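Local atomic coordinates of post-proline cleaving enzyme (Rickettsia typhi, PDB entry 4HVT), a protein that probably acts as a serine-type oligopeptidase of the prolyl oligopeptidase family, cleaving short peptides on the carboxyl side of proline. Residues Gly561-Ser566 against Ala585-Val590; Thr480-Tyr485 against Asn540-Val545; Ser217-Lys222 against Ala230-Glu235. One frame throughout, in Å; residues are numbered along the deposited sequence.

How the contacts relate
Contacts 1 and 2 belong to one buried region, and contact 3 lies far from both. Strands 560-565 of contact 1 and 480-483 of contact 2 are neighbours in the mixed sheet of the alpha/beta-hydrolase part. The two contacts touch through a salt bridge between Lys563 NZ and Glu483 OE1 (2.5 Å) and through Ile562 packed on Phe542. Contact 1 is held by parallel backbone bonds and a lysine-glutamate salt bridge. Contact 2 is purely apolar, strand against helix. Contact 3, with its centre about 41 Å from that of contact 1, is a partly buried antiparallel hairpin in the propeller, with a Lys232-Glu235 salt bridge on the Tyr219 face.

Contact 1 of 3, residues Gly561-Ser566 against Ala585-Val590; sequences GIKGGS and AVACEV
Gly561-Ser566 and Ala585-Val590 are parallel neighbours in the central sheet of the alpha/beta-hydrolase fold. They are the two strands of a beta-alpha-beta unit whose crossover helix is 567-578. The short strand axes run 6° apart. Bonds alternate in direction, from Ile562 N to Ala585 O (2.9 Å) through to Ser566 N on Glu589 O (2.9 Å). On one face, Ile562 and Val586 lie side by side, with Ile562 CG1 3.8 Å from Val586 CG2. Ile562 CG1 sits between its own N and carbonyl carbon, and both residues pack on Val572 of the crossover helix. On the other face, Lys563 and Glu589 cross. Glu589 OE2 comes against the lysine's aliphatic chain, 3.2 Å from Lys563 CG, and makes a long salt bridge to Lys563 NZ at 3.6 Å. A water joins the same two atoms, accepting from NZ and donating to OE2. Lys563 NZ has its stronger salt bridge with Glu483, and Glu589 OE1 is hydrogen-bonded to Tyr694 OH. Ser566 follows the strand with an unusual backbone (phi 65°, psi -122°), consistent with a nucleophile elbow, and its OG bonds His682 NE2. Backbone bonding thus fixes the strand end that carries Ser566, while the Lys563 ammonium lies between the carboxylates of Glu589 and Glu483, which would probably favour its charged form.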
ATOM      1  N   GLY A 561      13.072  -4.338 -19.682  1.00 17.53           N
ATOM      2  CA  GLY A 561      12.396  -3.157 -19.161  1.00 17.21           C
ATOM      3  C   GLY A 561      12.252  -3.220 -17.654  1.00 16.49           C
ATOM      4  O   GLY A 561      12.270  -4.286 -17.052  1.00 15.48           O
ATOM      5  N   ILE A 562      12.240  -2.032 -17.062  1.00 16.21           N
ATOM      6  CA  ILE A 562      12.194  -1.911 -15.640  1.00 15.86           C
ATOM      7  C   ILE A 562      11.032  -0.991 -15.274  1.00 15.38           C
ATOM      8  O   ILE A 562      10.710  -0.074 -16.014  1.00 15.04           O
ATOM      9  CB  ILE A 562      13.514  -1.396 -15.020  1.00 15.87           C
ATOM     10  CG1 ILE A 562      13.942  -0.062 -15.624  1.00 16.02           C
ATOM     11  CG2 ILE A 562      14.608  -2.448 -15.154  1.00 16.16           C
ATOM     12  CD1 ILE A 562      15.105   0.572 -14.842  1.00 16.22           C
ATOM     13  N   LYS A 563      10.366  -1.317 -14.178  1.00 15.09           N
ATOM     14  CA  LYS A 563       9.128  -0.619 -13.757  1.00 15.80           C
ATOM     15  C   LYS A 563       9.091  -0.416 -12.234  1.00 14.27           C
ATOM     16  O   LYS A 563       9.409  -1.335 -11.498  1.00 13.64           O
ATOM     17  CB  LYS A 563       7.948  -1.430 -14.303  1.00 17.84           C
ATOM     18  CG  LYS A 563       6.570  -0.938 -13.967  1.00 20.19           C
ATOM     19  CD  LYS A 563       5.522  -2.018 -14.319  1.00 21.68           C
ATOM     20  CE  LYS A 563       4.229  -1.881 -13.525  1.00 23.23           C
ATOM     21  NZ  LYS A 563       4.353  -2.166 -12.075  1.00 24.54           N
ATOM     22  N   GLY A 564       8.778   0.807 -11.806  1.00 13.51           N
ATOM     23  CA  GLY A 564       8.679   1.144 -10.373  1.00 12.74           C
ATOM     24  C   GLY A 564       7.849   2.406 -10.151  1.00 12.46           C
ATOM     25  O   GLY A 564       7.753   3.279 -11.007  1.00 12.30           O
ATOM     26  N   GLY A 565       7.163   2.454  -9.022  1.00 12.19           N
ATOM     27  CA  GLY A 565       6.228   3.523  -8.685  1.00 12.05           C
ATOM     28  C   GLY A 565       6.592   4.108  -7.326  1.00 12.16           C
ATOM     29  O   GLY A 565       7.002   3.405  -6.461  1.00 11.67           O
ATOM     30  N   SER A 566       6.338   5.385  -7.141  1.00 12.90           N
ATOM     31  CA  SER A 566       6.492   6.048  -5.850  1.00 13.53           C
ATOM     32  C   SER A 566       7.991   6.015  -5.505  1.00 12.64           C
ATOM     33  O   SER A 566       8.812   6.429  -6.282  1.00 13.44           O
ATOM     34  CB  SER A 566       5.578   5.357  -4.814  1.00 14.90           C
ATOM     35  OG  SER A 566       5.423   6.090  -3.631  1.00 18.24           O
ATOM     36  N   ALA A 585      13.882  -0.173 -21.733  1.00 18.80           N
ATOM     37  CA  ALA A 585      12.674   0.608 -21.463  1.00 17.96           C
ATOM     38  C   ALA A 585      12.445   0.760 -19.938  1.00 16.78           C
ATOM     39  O   ALA A 585      12.895  -0.054 -19.109  1.00 16.12           O
ATOM     40  CB  ALA A 585      11.443  -0.025 -22.098  1.00 17.95           C
ATOM     41  N   VAL A 586      11.850   1.879 -19.622  1.00 16.16           N
ATOM     42  CA  VAL A 586      11.588   2.249 -18.245  1.00 15.47           C
ATOM     43  C   VAL A 586      10.167   2.819 -18.083  1.00 15.25           C
ATOM     44  O   VAL A 586       9.717   3.617 -18.893  1.00 15.78           O
ATOM     45  CB  VAL A 586      12.567   3.323 -17.780  1.00 15.46           C
ATOM     46  CG1 VAL A 586      12.369   3.623 -16.306  1.00 14.74           C
ATOM     47  CG2 VAL A 586      14.033   2.940 -17.987  1.00 15.81           C
ATOM     48  N   ALA A 587       9.480   2.434 -17.010  1.00 14.72           N
ATOM     49  CA  ALA A 587       8.256   3.122 -16.568  1.00 14.29           C
ATOM     50  C   ALA A 587       8.477   3.648 -15.143  1.00 13.75           C
ATOM     51  O   ALA A 587       8.773   2.897 -14.240  1.00 13.21           O
ATOM     52  CB  ALA A 587       7.050   2.212 -16.674  1.00 14.26           C
ATOM     53  N   CYS A 588       8.465   4.977 -15.032  1.00 13.76           N
ATOM     54  CA  CYS A 588       8.695   5.739 -13.831  1.00 13.63           C
ATOM     55  C   CYS A 588       7.342   6.294 -13.410  1.00 13.74           C
ATOM     56  O   CYS A 588       6.855   7.301 -13.955  1.00 14.08           O
ATOM     57  CB  CYS A 588       9.660   6.826 -14.191  1.00 13.82           C
ATOM     58  SG  CYS A 588      10.187   7.825 -12.793  1.00 13.11           S
ATOM     59  N   GLU A 589       6.709   5.616 -12.463  1.00 13.53           N
ATOM     60  CA  GLU A 589       5.309   5.873 -12.184  1.00 13.88           C
ATOM     61  C   GLU A 589       5.145   6.659 -10.884  1.00 13.13           C
ATOM     62  O   GLU A 589       5.767   6.289  -9.873  1.00 12.74           O
ATOM     63  CB  GLU A 589       4.564   4.557 -12.041  1.00 14.73           C
ATOM     64  CG  GLU A 589       4.765   3.623 -13.199  1.00 16.56           C
ATOM     65  CD  GLU A 589       4.007   2.339 -13.017  1.00 17.15           C
ATOM     66  OE1 GLU A 589       2.747   2.353 -13.095  1.00 17.53           O
ATOM     67  OE2 GLU A 589       4.692   1.300 -12.788  1.00 20.77           O
ATOM     68  N   VAL A 590       4.308   7.710 -10.915  1.00 12.87           N
ATOM     69  CA  VAL A 590       3.997   8.602  -9.773  1.00 12.88           C
ATOM     70  C   VAL A 590       5.205   8.747  -8.860  1.00 11.98           C
ATOM     71  O   VAL A 590       5.144   8.421  -7.692  1.00 11.93           O
ATOM     72  CB  VAL A 590       2.718   8.240  -9.032  1.00 13.11           C
ATOM     73  CG1 VAL A 590       1.511   8.440  -9.934  1.00 13.68           C
ATOM     74  CG2 VAL A 590       2.754   6.808  -8.542  1.00 12.94           C
TER
HETATM   75  O   HOH W   1       5.287  -0.385 -10.508  1.00 38.55           O

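Contact 2 of 3, residues Thr480-Tyr485 against Asn540-Val545; sequences TLLEAY and NDFFAV
Phe542 and Val545 of helix 536-551 pack on Leu482 and Ala484 of the segment Thr480-Tyr485. This is a helix laid against the central sheet of the alpha/beta-hydrolase fold. The short axes come within 10.4 Å and make an angle of 156°, so helix and strand run roughly antiparallel. In sequence order Phe542 is the first helix residue to touch, and it carries most of the contact. Its CG is anti to its own backbone N (chi1 -167°), and this directs the ring across to the sheet. Leu482 comes to meet it from the opposite direction. Phe542 CE1 is 3.7 Å from Leu482 CG, and Leu482 CD2 lies 4.2 Å from the ring centroid in an off-centre CH-pi contact, 30° off the ring normal. Phe542 CZ is the ring atom nearest to Leu482 CD2, at 3.8 Å. Ala484 CB also reaches Phe542 CE1, at 3.8 Å, by an oblique approach. The backbone carbon of Glu483 lies at the edge of the ring, near its plane. The next residue, Phe543, packs on helix 567-578. One turn after Phe542, Val545 points toward the strand and meets the other branch of Leu482. The leucine is therefore shared between two helix residues, while its side chain also packs on Val512 and Ala514 of strand 510-514. No polar side-chain atom takes part, and apolar packing holds the contact. Ala484 N is buried here and has no polar partner in the model. The last link is methyl to methyl, Leu482 CD1 to Val545 CG1 at 4.1 Å.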
ATOM      1  N   THR A 480      11.453  -8.765 -21.131  1.00 18.63           N
ATOM      2  CA  THR A 480      11.506  -9.042 -19.709  1.00 18.14           C
ATOM      3  C   THR A 480      11.141  -7.768 -18.992  1.00 18.01           C
ATOM      4  O   THR A 480      11.616  -6.694 -19.376  1.00 17.93           O
ATOM      5  CB  THR A 480      12.914  -9.522 -19.300  1.00 18.22           C
ATOM      6  OG1 THR A 480      13.198 -10.746 -19.982  1.00 18.83           O
ATOM      7  CG2 THR A 480      13.073  -9.704 -17.787  1.00 17.53           C
ATOM      8  N   LEU A 481      10.268  -7.895 -18.002  1.00 17.67           N
ATOM      9  CA  LEU A 481       9.878  -6.781 -17.163  1.00 18.08           C
ATOM     10  C   LEU A 481      10.298  -7.077 -15.714  1.00 17.20           C
ATOM     11  O   LEU A 481       9.831  -8.054 -15.067  1.00 17.13           O
ATOM     12  CB  LEU A 481       8.388  -6.527 -17.328  1.00 19.39           C
ATOM     13  CG  LEU A 481       7.652  -5.238 -16.987  1.00 20.82           C
ATOM     14  CD1 LEU A 481       8.494  -3.984 -17.286  1.00 22.48           C
ATOM     15  CD2 LEU A 481       6.390  -5.387 -17.873  1.00 22.50           C
ATOM     16  N   LEU A 482      11.202  -6.239 -15.221  1.00 16.21           N
ATOM     17  CA  LEU A 482      11.782  -6.381 -13.900  1.00 15.41           C
ATOM     18  C   LEU A 482      11.230  -5.247 -13.028  1.00 15.07           C
ATOM     19  O   LEU A 482      11.315  -4.072 -13.412  1.00 14.74           O
ATOM     20  CB  LEU A 482      13.300  -6.267 -14.000  1.00 15.64           C
ATOM     21  CG  LEU A 482      14.148  -6.076 -12.737  1.00 15.17           C
ATOM     22  CD1 LEU A 482      13.984  -7.196 -11.692  1.00 15.00           C
ATOM     23  CD2 LEU A 482      15.600  -5.906 -13.152  1.00 15.63           C
ATOM     24  N   GLU A 483      10.700  -5.616 -11.873  1.00 14.69           N
ATOM     25  CA  GLU A 483      10.121  -4.659 -10.911  1.00 14.71           C
ATOM     26  C   GLU A 483      10.774  -4.811  -9.547  1.00 13.22           C
ATOM     27  O   GLU A 483      11.271  -5.898  -9.186  1.00 12.62           O
ATOM     28  CB  GLU A 483       8.625  -4.928 -10.807  1.00 16.44           C
ATOM     29  CG  GLU A 483       7.900  -4.737 -12.139  1.00 19.70           C
ATOM     30  CD  GLU A 483       6.385  -4.736 -11.984  1.00 22.15           C
ATOM     31  OE1 GLU A 483       5.859  -3.943 -11.176  1.00 25.17           O
ATOM     32  OE2 GLU A 483       5.729  -5.516 -12.680  1.00 25.61           O
ATOM     33  N   ALA A 484      10.806  -3.689  -8.790  1.00 12.56           N
ATOM     34  CA  ALA A 484      11.199  -3.692  -7.411  1.00 12.03           C
ATOM     35  C   ALA A 484      10.695  -2.398  -6.806  1.00 11.98           C
ATOM     36  O   ALA A 484      10.154  -1.559  -7.508  1.00 12.20           O
ATOM     37  CB  ALA A 484      12.697  -3.815  -7.212  1.00 12.39           C
ATOM     38  N   TYR A 485      10.796  -2.313  -5.498  1.00 11.65           N
ATOM     39  CA  TYR A 485      10.330  -1.172  -4.710  1.00 11.62           C
ATOM     40  C   TYR A 485      11.537  -0.725  -3.886  1.00 11.54           C
ATOM     41  O   TYR A 485      12.160   0.303  -4.206  1.00 11.78           O
ATOM     42  CB  TYR A 485       9.121  -1.512  -3.824  1.00 11.31           C
ATOM     43  CG  TYR A 485       8.552  -0.290  -3.071  1.00 11.89           C
ATOM     44  CD1 TYR A 485       7.865   0.728  -3.748  1.00 11.92           C
ATOM     45  CD2 TYR A 485       8.733  -0.175  -1.720  1.00 11.87           C
ATOM     46  CE1 TYR A 485       7.347   1.830  -3.089  1.00 12.33           C
ATOM     47  CE2 TYR A 485       8.206   0.903  -1.033  1.00 12.32           C
ATOM     48  CZ  TYR A 485       7.501   1.884  -1.718  1.00 12.44           C
ATOM     49  OH  TYR A 485       7.041   2.930  -0.920  1.00 14.50           O
ATOM     50  N   ASN A 540      22.317  -0.892  -6.154  1.00 15.52           N
ATOM     51  CA  ASN A 540      23.287  -1.918  -6.497  1.00 16.10           C
ATOM     52  C   ASN A 540      22.629  -3.295  -6.527  1.00 15.98           C
ATOM     53  O   ASN A 540      22.915  -4.085  -7.421  1.00 16.32           O
ATOM     54  CB  ASN A 540      24.430  -1.944  -5.496  1.00 16.76           C
ATOM     55  CG  ASN A 540      25.328  -0.728  -5.612  1.00 17.49           C
ATOM     56  OD1 ASN A 540      25.286   0.010  -6.597  1.00 18.08           O
ATOM     57  ND2 ASN A 540      26.171  -0.542  -4.618  1.00 18.18           N
ATOM     58  N   ASP A 541      21.735  -3.564  -5.576  1.00 15.43           N
ATOM     59  CA  ASP A 541      21.013  -4.853  -5.549  1.00 15.17           C
ATOM     60  C   ASP A 541      20.223  -5.033  -6.831  1.00 15.10           C
ATOM     61  O   ASP A 541      20.162  -6.096  -7.415  1.00 15.03           O
ATOM     62  CB  ASP A 541      20.077  -4.914  -4.367  1.00 14.71           C
ATOM     63  CG  ASP A 541      20.815  -5.089  -3.050  1.00 14.88           C
ATOM     64  OD1 ASP A 541      22.035  -5.289  -3.115  1.00 15.25           O
ATOM     65  OD2 ASP A 541      20.179  -4.997  -1.956  1.00 14.45           O
ATOM     66  N   PHE A 542      19.608  -3.955  -7.264  1.00 15.16           N
ATOM     67  CA  PHE A 542      18.790  -3.998  -8.464  1.00 15.37           C
ATOM     68  C   PHE A 542      19.699  -4.284  -9.688  1.00 16.03           C
ATOM     69  O   PHE A 542      19.365  -5.081 -10.513  1.00 15.89           O
ATOM     70  CB  PHE A 542      18.091  -2.650  -8.611  1.00 15.72           C
ATOM     71  CG  PHE A 542      16.988  -2.642  -9.629  1.00 16.34           C
ATOM     72  CD1 PHE A 542      15.816  -3.358  -9.427  1.00 15.71           C
ATOM     73  CD2 PHE A 542      17.092  -1.876 -10.758  1.00 17.04           C
ATOM     74  CE1 PHE A 542      14.787  -3.332 -10.337  1.00 15.63           C
ATOM     75  CE2 PHE A 542      16.074  -1.898 -11.720  1.00 17.15           C
ATOM     76  CZ  PHE A 542      14.926  -2.601 -11.494  1.00 16.60           C
ATOM     77  N   PHE A 543      20.853  -3.640  -9.774  1.00 16.17           N
ATOM     78  CA  PHE A 543      21.805  -3.919 -10.873  1.00 17.14           C
ATOM     79  C   PHE A 543      22.285  -5.391 -10.851  1.00 17.13           C
ATOM     80  O   PHE A 543      22.440  -6.039 -11.906  1.00 17.60           O
ATOM     81  CB  PHE A 543      23.023  -2.980 -10.833  1.00 17.72           C
ATOM     82  CG  PHE A 543      22.682  -1.522 -10.885  1.00 17.82           C
ATOM     83  CD1 PHE A 543      21.700  -1.038 -11.745  1.00 17.80           C
ATOM     84  CD2 PHE A 543      23.331  -0.624 -10.048  1.00 17.92           C
ATOM     85  CE1 PHE A 543      21.407   0.287 -11.802  1.00 17.94           C
ATOM     86  CE2 PHE A 543      23.044   0.719 -10.109  1.00 17.99           C
ATOM     87  CZ  PHE A 543      22.060   1.185 -10.949  1.00 17.99           C
ATOM     88  N   ALA A 544      22.569  -5.904  -9.652  1.00 16.76           N
ATOM     89  CA  ALA A 544      22.987  -7.307  -9.484  1.00 17.08           C
ATOM     90  C   ALA A 544      21.964  -8.278 -10.097  1.00 17.04           C
ATOM     91  O   ALA A 544      22.331  -9.187 -10.774  1.00 17.78           O
ATOM     92  CB  ALA A 544      23.225  -7.627  -8.023  1.00 16.94           C
ATOM     93  N   VAL A 545      20.690  -8.060  -9.829  1.00 16.49           N
ATOM     94  CA  VAL A 545      19.652  -8.846 -10.466  1.00 16.18           C
ATOM     95  C   VAL A 545      19.592  -8.615 -11.999  1.00 16.66           C
ATOM     96  O   VAL A 545      19.519  -9.591 -12.781  1.00 17.54           O
ATOM     97  CB  VAL A 545      18.294  -8.596  -9.759  1.00 15.35           C
ATOM     98  CG1 VAL A 545      17.215  -9.342 -10.478  1.00 15.19           C
ATOM     99  CG2 VAL A 545      18.351  -9.057  -8.307  1.00 15.08           C
TER

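Contact 3 of 3, residues Ser217-Lys222 against Ala230-Glu235; sequences SLYIWK and AKKLFE
Ser217-Lys222 and Ala230-Glu235 form an antiparallel hairpin in the beta-propeller domain, with a classic beta bulge where Leu233 and Phe234 both face Leu218. Leu218 O accepts from Leu233 N at 2.8 Å and only weakly from Phe234 N, while Leu218 N donates to Phe234 O. Beyond the bulge, Ile220 and Lys231 make a hydrogen-bonded pair. Lys232 lies over one face of the Tyr219 ring, its CB 4.1 Å from the ring centroid in a CH-pi contact. The lysine chain leaves with CG anti to its N and bends at chi3 (-76°), bringing NZ to Ser217 OG in a weak bond of 3.2 Å. Lys232 NZ also makes a salt bridge to Glu235 OE1 (3.1 Å), from above the carboxylate plane. Glu208 binds both this ammonium and Tyr219 OH. Leu233, at the bulge, crosses Ile220, with its CD1 3.7 Å from Ile220 CB. Near the turn, Ala230 CB touches Trp221 CD1 at 3.8 Å. Leu218, Ile220 and Phe234 line one face together with Lys231; on the other, the Lys232 ammonium lies against the carboxylates of Glu235 and Glu208, with Ser217 OG a weaker partner, so its charge is probably well compensated.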
ATOM      1  N   SER A 217      -4.412  17.185  14.837  1.00 10.21           N
ATOM      2  CA  SER A 217      -5.291  17.186  16.038  1.00 10.37           C
ATOM      3  C   SER A 217      -6.272  16.062  16.059  1.00 10.15           C
ATOM      4  O   SER A 217      -6.622  15.567  14.992  1.00 10.30           O
ATOM      5  CB  SER A 217      -6.045  18.505  16.117  1.00 10.86           C
ATOM      6  OG  SER A 217      -5.146  19.595  16.165  1.00 10.86           O
ATOM      7  N   LEU A 218      -6.740  15.685  17.249  1.00  9.90           N
ATOM      8  CA  LEU A 218      -7.851  14.773  17.418  1.00  9.74           C
ATOM      9  C   LEU A 218      -8.944  15.500  18.121  1.00 10.08           C
ATOM     10  O   LEU A 218      -8.666  16.250  19.081  1.00 10.24           O
ATOM     11  CB  LEU A 218      -7.411  13.586  18.292  1.00  9.77           C
ATOM     12  CG  LEU A 218      -6.359  12.634  17.673  1.00  9.66           C
ATOM     13  CD1 LEU A 218      -5.929  11.535  18.661  1.00  9.74           C
ATOM     14  CD2 LEU A 218      -6.888  12.027  16.387  1.00  9.81           C
ATOM     15  N   TYR A 219     -10.152  15.307  17.638  1.00  9.98           N
ATOM     16  CA  TYR A 219     -11.395  15.851  18.194  1.00 10.29           C
ATOM     17  C   TYR A 219     -12.361  14.718  18.548  1.00 10.47           C
ATOM     18  O   TYR A 219     -12.435  13.660  17.862  1.00  9.95           O
ATOM     19  CB  TYR A 219     -12.086  16.751  17.191  1.00 10.67           C
ATOM     20  CG  TYR A 219     -11.483  18.144  17.013  1.00 10.84           C
ATOM     21  CD1 TYR A 219     -10.327  18.382  16.209  1.00 10.80           C
ATOM     22  CD2 TYR A 219     -12.048  19.229  17.626  1.00 11.47           C
ATOM     23  CE1 TYR A 219      -9.815  19.640  16.055  1.00 11.20           C
ATOM     24  CE2 TYR A 219     -11.513  20.533  17.471  1.00 11.87           C
ATOM     25  CZ  TYR A 219     -10.421  20.744  16.705  1.00 11.86           C
ATOM     26  OH  TYR A 219      -9.953  22.065  16.589  1.00 12.85           O
ATOM     27  N   ILE A 220     -13.115  14.954  19.621  1.00 10.96           N
ATOM     28  CA  ILE A 220     -14.237  14.084  19.993  1.00 11.40           C
ATOM     29  C   ILE A 220     -15.536  14.852  19.695  1.00 11.44           C
ATOM     30  O   ILE A 220     -15.660  16.056  19.982  1.00 11.68           O
ATOM     31  CB  ILE A 220     -14.109  13.605  21.472  1.00 12.10           C
ATOM     32  CG1 ILE A 220     -15.145  12.575  21.842  1.00 12.91           C
ATOM     33  CG2 ILE A 220     -14.156  14.772  22.420  1.00 12.83           C
ATOM     34  CD1 ILE A 220     -14.835  11.838  23.167  1.00 13.02           C
ATOM     35  N   TRP A 221     -16.530  14.151  19.146  1.00 11.29           N
ATOM     36  CA  TRP A 221     -17.720  14.797  18.601  1.00 11.88           C
ATOM     37  C   TRP A 221     -18.952  13.987  18.952  1.00 12.43           C
ATOM     38  O   TRP A 221     -19.004  12.749  18.693  1.00 12.18           O
ATOM     39  CB  TRP A 221     -17.570  14.961  17.093  1.00 11.71           C
ATOM     40  CG  TRP A 221     -18.574  15.868  16.433  1.00 12.03           C
ATOM     41  CD1 TRP A 221     -19.294  16.880  17.011  1.00 12.61           C
ATOM     42  CD2 TRP A 221     -18.874  15.906  15.034  1.00 11.90           C
ATOM     43  NE1 TRP A 221     -20.095  17.469  16.080  1.00 12.97           N
ATOM     44  CE2 TRP A 221     -19.856  16.887  14.852  1.00 12.56           C
ATOM     45  CE3 TRP A 221     -18.436  15.177  13.935  1.00 11.52           C
ATOM     46  CZ2 TRP A 221     -20.375  17.212  13.588  1.00 12.88           C
ATOM     47  CZ3 TRP A 221     -19.005  15.454  12.679  1.00 11.82           C
ATOM     48  CH2 TRP A 221     -19.966  16.466  12.537  1.00 12.49           C
ATOM     49  N   LYS A 222     -19.935  14.673  19.528  1.00 13.50           N
ATOM     50  CA  LYS A 222     -21.194  14.133  20.024  1.00 14.53           C
ATOM     51  C   LYS A 222     -22.312  14.351  19.038  1.00 14.49           C
ATOM     52  O   LYS A 222     -22.433  15.408  18.386  1.00 14.66           O
ATOM     53  CB  LYS A 222     -21.578  14.810  21.368  1.00 16.29           C
ATOM     54  CG  LYS A 222     -20.606  14.594  22.515  1.00 17.62           C
ATOM     55  CD  LYS A 222     -20.915  15.548  23.692  1.00 20.10           C
ATOM     56  CE  LYS A 222     -22.259  15.338  24.330  1.00 23.11           C
ATOM     57  NZ  LYS A 222     -22.228  13.981  24.911  1.00 25.03           N
ATOM     58  N   ALA A 230     -17.231  20.551  18.696  1.00 17.56           N
ATOM     59  CA  ALA A 230     -16.398  19.390  18.979  1.00 17.09           C
ATOM     60  C   ALA A 230     -15.200  19.802  19.785  1.00 16.56           C
ATOM     61  O   ALA A 230     -14.626  20.869  19.560  1.00 16.66           O
ATOM     62  CB  ALA A 230     -15.982  18.691  17.693  1.00 15.84           C
ATOM     63  N   LYS A 231     -14.823  18.933  20.720  1.00 16.37           N
ATOM     64  CA  LYS A 231     -13.768  19.207  21.638  1.00 16.93           C
ATOM     65  C   LYS A 231     -12.449  18.637  21.176  1.00 14.87           C
ATOM     66  O   LYS A 231     -12.299  17.456  20.996  1.00 13.42           O
ATOM     67  CB  LYS A 231     -14.148  18.675  23.034  1.00 19.08           C
ATOM     68  CG  LYS A 231     -15.405  19.303  23.622  1.00 22.94           C
ATOM     69  CD  LYS A 231     -15.150  20.657  24.284  1.00 26.68           C
ATOM     70  CE  LYS A 231     -16.400  21.251  24.977  1.00 31.01           C
ATOM     71  NZ  LYS A 231     -17.124  20.299  25.865  1.00 32.97           N
ATOM     72  N   LYS A 232     -11.458  19.500  21.054  1.00 14.40           N
ATOM     73  CA  LYS A 232     -10.097  19.069  20.757  1.00 14.37           C
ATOM     74  C   LYS A 232      -9.532  18.298  21.948  1.00 14.63           C
ATOM     75  O   LYS A 232      -9.539  18.815  23.084  1.00 15.52           O
ATOM     76  CB  LYS A 232      -9.179  20.252  20.426  1.00 15.01           C
ATOM     77  CG  LYS A 232      -7.788  19.748  20.049  1.00 15.25           C
ATOM     78  CD  LYS A 232      -6.866  20.827  19.550  1.00 16.58           C
ATOM     79  CE  LYS A 232      -7.157  21.239  18.183  1.00 17.05           C
ATOM     80  NZ  LYS A 232      -6.055  22.199  17.777  1.00 16.91           N
ATOM     81  N   LEU A 233      -9.021  17.097  21.707  1.00 14.15           N
ATOM     82  CA  LEU A 233      -8.415  16.303  22.778  1.00 14.88           C
ATOM     83  C   LEU A 233      -6.914  16.204  22.736  1.00 14.43           C
ATOM     84  O   LEU A 233      -6.281  15.867  23.777  1.00 14.06           O
ATOM     85  CB  LEU A 233      -8.950  14.882  22.751  1.00 16.18           C
ATOM     86  CG  LEU A 233     -10.441  14.742  23.023  1.00 17.56           C
ATOM     87  CD1 LEU A 233     -10.767  13.280  23.139  1.00 17.94           C
ATOM     88  CD2 LEU A 233     -10.908  15.502  24.274  1.00 18.42           C
ATOM     89  N   PHE A 234      -6.311  16.425  21.566  1.00 13.77           N
ATOM     90  CA  PHE A 234      -4.896  16.125  21.429  1.00 14.79           C
ATOM     91  C   PHE A 234      -4.379  16.874  20.219  1.00 14.56           C
ATOM     92  O   PHE A 234      -5.115  17.019  19.260  1.00 13.29           O
ATOM     93  CB  PHE A 234      -4.624  14.620  21.298  1.00 16.32           C
ATOM     94  CG  PHE A 234      -3.190  14.280  21.554  1.00 19.13           C
ATOM     95  CD1 PHE A 234      -2.632  14.493  22.821  1.00 23.02           C
ATOM     96  CD2 PHE A 234      -2.350  13.897  20.503  1.00 21.17           C
ATOM     97  CE1 PHE A 234      -1.255  14.262  23.064  1.00 24.95           C
ATOM     98  CE2 PHE A 234      -1.015  13.661  20.720  1.00 21.73           C
ATOM     99  CZ  PHE A 234      -0.454  13.835  21.991  1.00 24.87           C
ATOM    100  N   GLU A 235      -3.142  17.389  20.324  1.00 15.03           N
ATOM    101  CA  GLU A 235      -2.483  18.047  19.198  1.00 15.94           C
ATOM    102  C   GLU A 235      -1.018  17.696  19.193  1.00 15.11           C
ATOM    103  O   GLU A 235      -0.387  17.599  20.264  1.00 16.72           O
ATOM    104  CB  GLU A 235      -2.669  19.561  19.234  1.00 18.39           C
ATOM    105  CG  GLU A 235      -2.053  20.277  18.053  1.00 21.78           C
ATOM    106  CD  GLU A 235      -2.072  21.806  18.213  1.00 25.80           C
ATOM    107  OE1 GLU A 235      -3.107  22.349  18.630  1.00 28.04           O
ATOM    108  OE2 GLU A 235      -1.046  22.446  17.913  1.00 30.86           O
TER